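PDB 4YAI: C alpha-dehydrogenase from Sphingobium sp. SYK-6, which probably acts as an NAD(H)-dependent short-chain dehydrogenase, oxidising the alcohol carbon of its substrate to a ketone. Local coordinates for residues A[139-144]-A[166-171]. Residues are numbered along the deposited sequence; the frame is centred on the assembly and turned at random.
With NAI (1,4-dihydronicotinamide adenine dinucleotide), chain C.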
loop_
_atom_site.group_PDB
_atom_site.type_symbol
_atom_site.label_atom_id
_atom_site.label_comp_id
_atom_site.label_asym_id
_atom_site.label_seq_id
_atom_site.Cartn_x
_atom_site.Cartn_y
_atom_site.Cartn_z
ATOM N N ILE A 139 9.809 12.604 -11.405
ATOM C CA ILE A 139 8.689 12.407 -10.491
ATOM C C ILE A 139 9.199 12.345 -9.057
ATOM O O ILE A 139 10.119 11.587 -8.766
ATOM C CB ILE A 139 7.924 11.096 -10.789
ATOM C CG1 ILE A 139 7.526 11.016 -12.255
ATOM C CG2 ILE A 139 6.692 10.967 -9.880
ATOM C CD1 ILE A 139 6.997 9.673 -12.666
ATOM N N VAL A 140 8.614 13.150 -8.179
ATOM C CA VAL A 140 8.849 13.045 -6.742
ATOM C C VAL A 140 7.550 12.652 -6.075
ATOM O O VAL A 140 6.546 13.336 -6.248
ATOM C CB VAL A 140 9.338 14.365 -6.119
ATOM C CG1 VAL A 140 9.567 14.198 -4.616
ATOM C CG2 VAL A 140 10.607 14.854 -6.804
ATOM N N ASN A 141 7.573 11.559 -5.313
ATOM C CA ASN A 141 6.446 11.143 -4.486
ATOM C C ASN A 141 6.776 11.370 -3.025
ATOM O O ASN A 141 7.813 10.902 -2.563
ATOM C CB ASN A 141 6.127 9.663 -4.703
ATOM C CG ASN A 141 5.636 9.363 -6.107
ATOM O OD1 ASN A 141 4.949 10.170 -6.731
ATOM N ND2 ASN A 141 6.008 8.199 -6.622
ATOM N N THR A 142 5.910 12.061 -2.296
ATOM C CA THR A 142 6.150 12.266 -0.878
ATOM C C THR A 142 5.519 11.139 -0.089
ATOM O O THR A 142 4.293 11.063 0.031
ATOM C CB THR A 142 5.596 13.600 -0.353
ATOM O OG1 THR A 142 6.068 14.675 -1.170
ATOM C CG2 THR A 142 6.081 13.821 1.089
ATOM N N ALA A 143 6.365 10.272 0.450
ATOM C CA ALA A 143 5.925 9.231 1.366
ATOM C C ALA A 143 6.111 9.755 2.798
ATOM O O ALA A 143 5.617 10.830 3.125
ATOM C CB ALA A 143 6.693 7.944 1.131
ATOM N N SER A 144 6.833 9.005 3.627
ATOM C CA SER A 144 7.107 9.373 5.013
ATOM C C SER A 144 8.064 8.356 5.587
ATOM O O SER A 144 8.071 7.211 5.145
ATOM C CB SER A 144 5.837 9.397 5.866
ATOM O OG SER A 144 6.152 9.662 7.234
ATOM N N ILE A 166 6.456 4.207 -1.143
ATOM C CA ILE A 166 7.876 3.912 -1.281
ATOM C C ILE A 166 8.094 2.825 -2.343
ATOM O O ILE A 166 8.867 3.004 -3.289
ATOM C CB ILE A 166 8.488 3.478 0.069
ATOM C CG1 ILE A 166 8.425 4.636 1.062
ATOM C CG2 ILE A 166 9.937 3.018 -0.119
ATOM C CD1 ILE A 166 8.735 4.263 2.483
ATOM N N THR A 167 7.385 1.711 -2.198
ATOM C CA THR A 167 7.523 0.586 -3.116
ATOM C C THR A 167 7.060 0.969 -4.512
ATOM O O THR A 167 7.695 0.622 -5.491
ATOM C CB THR A 167 6.735 -0.627 -2.597
ATOM O OG1 THR A 167 7.258 -1.003 -1.317
ATOM C CG2 THR A 167 6.819 -1.818 -3.547
ATOM N N LEU A 168 5.955 1.703 -4.601
ATOM C CA LEU A 168 5.481 2.211 -5.891
ATOM C C LEU A 168 6.607 2.923 -6.632
ATOM O O LEU A 168 6.853 2.677 -7.815
ATOM C CB LEU A 168 4.294 3.166 -5.685
ATOM C CG LEU A 168 3.829 3.982 -6.896
ATOM C CD1 LEU A 168 3.220 3.060 -7.940
ATOM C CD2 LEU A 168 2.838 5.052 -6.464
ATOM N N THR A 169 7.294 3.809 -5.924
ATOM C CA THR A 169 8.332 4.628 -6.537
ATOM C C THR A 169 9.502 3.753 -6.995
ATOM O O THR A 169 10.025 3.936 -8.088
ATOM C CB THR A 169 8.834 5.720 -5.568
ATOM O OG1 THR A 169 7.716 6.461 -5.060
ATOM C CG2 THR A 169 9.774 6.671 -6.281
ATOM N N GLU A 170 9.909 2.800 -6.161
ATOM C CA GLU A 170 10.977 1.879 -6.536
ATOM C C GLU A 170 10.643 1.127 -7.817
ATOM O O GLU A 170 11.469 1.003 -8.728
ATOM C CB GLU A 170 11.229 0.872 -5.411
ATOM C CG GLU A 170 11.713 1.498 -4.104
ATOM C CD GLU A 170 11.743 0.497 -2.960
ATOM O OE1 GLU A 170 11.100 -0.572 -3.085
ATOM O OE2 GLU A 170 12.432 0.767 -1.947
ATOM N N THR A 171 9.424 0.615 -7.881
ATOM C CA THR A 171 9.058 -0.271 -8.970
ATOM C C THR A 171 8.877 0.454 -10.292
ATOM O O THR A 171 9.180 -0.105 -11.347
ATOM C CB THR A 171 7.772 -1.064 -8.664
ATOM O OG1 THR A 171 6.649 -0.169 -8.567
ATOM C CG2 THR A 171 7.940 -1.856 -7.382
HETATM P PA NAI C . 0.231 20.484 4.514
HETATM O O1A NAI C . -1.164 20.235 4.996
HETATM O O2A NAI C . 0.815 21.798 5.068
HETATM O O5B NAI C . 0.308 20.531 2.950
HETATM C C5B NAI C . -0.448 19.615 2.227
HETATM C C4B NAI C . -1.267 20.302 1.228
HETATM O O4B NAI C . -1.916 19.229 0.482
HETATM C C3B NAI C . -2.320 21.144 1.815
HETATM O O3B NAI C . -2.317 22.468 1.277
HETATM C C2B NAI C . -3.563 20.456 1.547
HETATM O O2B NAI C . -4.676 21.352 1.353
HETATM C C1B NAI C . -3.291 19.671 0.349
HETATM N N9A NAI C . -4.174 18.563 0.192
HETATM C C8A NAI C . -4.636 17.703 1.143
HETATM N N7A NAI C . -5.463 16.808 0.586
HETATM C C5A NAI C . -5.573 17.057 -0.752
HETATM C C6A NAI C . -6.260 16.492 -1.833
HETATM N N6A NAI C . -7.133 15.398 -1.660
HETATM N N1A NAI C . -6.123 17.018 -3.086
HETATM C C2A NAI C . -5.319 18.077 -3.297
HETATM N N3A NAI C . -4.641 18.653 -2.284
HETATM C C4A NAI C . -4.743 18.182 -1.018
HETATM O O3 NAI C . 1.059 19.276 5.097
HETATM P PN NAI C . 2.494 18.685 4.647
HETATM O O1N NAI C . 3.365 19.678 3.886
HETATM O O2N NAI C . 3.159 18.221 5.936
HETATM O O5D NAI C . 2.123 17.407 3.735
HETATM C C5D NAI C . 2.828 17.142 2.522
HETATM C C4D NAI C . 3.169 15.704 2.463
HETATM O O4D NAI C . 4.277 15.455 3.396
HETATM C C3D NAI C . 2.088 14.787 2.849
HETATM O O3D NAI C . 2.041 13.699 1.897
HETATM C C2D NAI C . 2.444 14.265 4.156
HETATM O O2D NAI C . 1.873 12.981 4.422
HETATM C C1D NAI C . 3.884 14.200 4.083
HETATM N N1N NAI C . 4.625 14.169 5.280
HETATM C C2N NAI C . 4.642 15.270 6.117
HETATM C C3N NAI C . 5.408 15.243 7.266
HETATM C C7N NAI C . 5.413 16.425 8.195
HETATM O O7N NAI C . 4.898 17.535 7.862
HETATM N N7N NAI C . 6.054 16.252 9.511
HETATM C C4N NAI C . 6.167 14.129 7.578
HETATM C C5N NAI C . 6.167 13.040 6.718
HETATM C C6N NAI C . 5.404 13.076 5.564
#
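The hydroxyl OG1 of T169 is held by two hydrogen bonds, one to the strand and one within its own helix: N141 gives it an N-H, with ND2 2.9 Å from T169 OG1, and the carbonyl of V165, one turn back in helix 156-177, is its other partner. The hydrogen bond from N141 is almost straight, 176° at the hydrogen, and OG1 lies practically in the amide plane. N141 has CG beside its backbone N (chi1 -65°), which carries the carboxamide alongside the threonine, the two side chains running past each other in opposite directions. OD1 accepts a bond from N90 of the neighbouring strand 87-90; with bonds at both OD1 and ND2, the buried amide is held in one flip. A leucine here would probably cost T169 OG1 its strand-side donor and leave N90 ND2 without this acceptor. Further along, A143 CB meets I166 CG1 at 3.7 Å, and I166 CD1 reaches S144 O at 4.0 Å. On the far side of the strand end lies the cofactor: T142 CG2 is 3.4 Å from O4D of the nicotinamide ribose. S144 OG hydrogen-bonds the backbone N of A146 and makes van der Waals contact with ring atom C5N. K162 binds T142 O, tying the strand end to the helix carrying Y158 and K162, both NADH-binding. The arrangement is that of a Rossmann-fold beta-alpha-beta unit in short-chain dehydrogenases: strand 137-142 runs into the loop holding S144, probably the serine of the classical Ser-Tyr-Lys set, and helix 156-177 bears the Tyr-X-X-X-Lys motif.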